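Local coordinates for protein peptidase M28 (Shewanella amazonensis SB2B, PDB 3IIB) that probably acts as a zinc-dependent carboxypeptidase or dipeptidase of family M28, holding two zinc ions and working as a homodimer, at residues V91-G96 and W261-G266. Residues are numbered along the deposited sequence; the frame is centred on the assembly and turned at random.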
# COMPACT_ATOMS: atom_id res chain seq x y z
N VAL A 91 -3.05 10.89 4.82
CA VAL A 91 -2.63 10.62 3.44
C VAL A 91 -3.92 10.87 2.64
O VAL A 91 -4.96 10.25 2.88
CB VAL A 91 -2.08 9.20 3.21
CG1 VAL A 91 -2.08 8.84 1.72
CG2 VAL A 91 -0.61 9.06 3.82
N VAL A 92 -3.84 11.85 1.78
CA VAL A 92 -5.01 12.42 1.12
C VAL A 92 -4.69 12.56 -0.35
O VAL A 92 -3.54 12.73 -0.74
CB VAL A 92 -5.37 13.80 1.75
CG1 VAL A 92 -4.29 14.85 1.49
CG2 VAL A 92 -6.70 14.31 1.26
N THR A 93 -5.74 12.57 -1.17
CA THR A 93 -5.61 13.02 -2.55
C THR A 93 -6.87 13.79 -2.97
O THR A 93 -7.97 13.49 -2.54
CB THR A 93 -5.34 11.83 -3.49
OG1 THR A 93 -4.85 12.32 -4.75
CG2 THR A 93 -6.60 11.00 -3.68
N ALA A 94 -6.69 14.77 -3.85
CA ALA A 94 -7.82 15.52 -4.38
C ALA A 94 -8.69 14.55 -5.19
O ALA A 94 -8.18 13.67 -5.91
CB ALA A 94 -7.33 16.67 -5.30
N LEU A 95 -10.00 14.76 -5.10
CA LEU A 95 -10.92 14.16 -6.06
C LEU A 95 -10.72 14.83 -7.40
O LEU A 95 -10.41 16.02 -7.47
CB LEU A 95 -12.37 14.27 -5.58
CG LEU A 95 -12.64 13.58 -4.23
CD1 LEU A 95 -14.18 13.57 -3.92
CD2 LEU A 95 -12.03 12.18 -4.17
N GLY A 96 -10.86 14.05 -8.47
CA GLY A 96 -10.66 14.54 -9.82
C GLY A 96 -11.57 15.69 -10.15
O GLY A 96 -12.76 15.56 -10.12
N TRP A 261 -6.18 7.48 -14.37
CA TRP A 261 -5.79 8.49 -13.35
C TRP A 261 -4.25 8.60 -13.28
O TRP A 261 -3.50 7.80 -13.92
CB TRP A 261 -6.48 8.25 -12.01
CG TRP A 261 -7.92 8.68 -12.15
CD1 TRP A 261 -8.97 7.88 -12.43
CD2 TRP A 261 -8.40 10.03 -12.24
NE1 TRP A 261 -10.12 8.63 -12.59
CE2 TRP A 261 -9.80 9.96 -12.50
CE3 TRP A 261 -7.79 11.29 -12.14
CZ2 TRP A 261 -10.58 11.09 -12.64
CZ3 TRP A 261 -8.58 12.42 -12.26
CH2 TRP A 261 -9.96 12.32 -12.51
N ASP A 262 -3.81 9.60 -12.53
CA ASP A 262 -2.48 10.14 -12.75
C ASP A 262 -1.43 9.75 -11.72
O ASP A 262 -0.27 10.13 -11.90
CB ASP A 262 -2.53 11.68 -12.88
CG ASP A 262 -3.31 12.36 -11.78
OD1 ASP A 262 -4.35 11.84 -11.29
OD2 ASP A 262 -2.92 13.49 -11.40
N GLU A 263 -1.83 9.06 -10.65
CA GLU A 263 -0.91 8.80 -9.52
C GLU A 263 -0.27 7.42 -9.48
O GLU A 263 0.74 7.24 -8.78
CB GLU A 263 -1.59 9.11 -8.18
CG GLU A 263 -2.18 10.54 -8.14
CD GLU A 263 -2.39 11.04 -6.72
OE1 GLU A 263 -3.25 10.47 -6.06
OE2 GLU A 263 -1.69 12.00 -6.29
N GLY A 264 -0.87 6.45 -10.19
CA GLY A 264 -0.25 5.12 -10.42
C GLY A 264 0.35 5.06 -11.83
O GLY A 264 0.87 6.07 -12.35
N THR A 265 0.29 3.89 -12.45
CA THR A 265 0.64 3.80 -13.85
C THR A 265 -0.53 3.27 -14.69
O THR A 265 -0.34 2.77 -15.77
CB THR A 265 1.89 2.90 -14.09
OG1 THR A 265 1.58 1.57 -13.61
CG2 THR A 265 3.12 3.47 -13.37
N GLY A 266 -1.75 3.29 -14.13
CA GLY A 266 -2.91 2.83 -14.85
C GLY A 266 -2.80 1.41 -15.32
O GLY A 266 -3.27 1.08 -16.41
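T93 and E263 slide past each other in opposite directions, and their side chains alone span the 9.4 Å between the CA atoms of T93 and E263. The T93 hydroxyl donates a hydrogen bond to the E263 carboxylate, OG1 to OE1 2.8 Å, arriving from above the carboxylate plane, 42° out of it. Threonine suits the strand and supplies a short donor: with OG1 anti to the backbone N (chi1 -164°), the hydroxyl leans out to the loop. Glutamate supplies the length, its chain running extended beyond CG. Shortening E263 to an alanine would remove the carboxylate, and the buried T93 would probably lose this acceptor for its hydroxyl, with a gap opened between strand and loop.

At the other end, CH2 on the six-membered ring of W261 lies 3.6 Å from G96 CA, the approach oblique. A side chain on G96 would run into the ring, hence glycine. The indole also packs edge-to-face with the zinc ligand H402, and its NE1 makes a weak hydrogen bond to E304, another ligand, so the contact borders the dinuclear site. R75, on strand 62-84, salt-bridges D262, hydrogen-bonds the carbonyl of A94 and forms a long, weak ion pair with E263 OE2, while R180 of the second subunit donates a hydrogen bond to the E263 carbonyl. The contact thus joins the end of strand 88-94, flanked by strands 62-84 and 198-201, to the loop between strand 247-257 and helix 267-285.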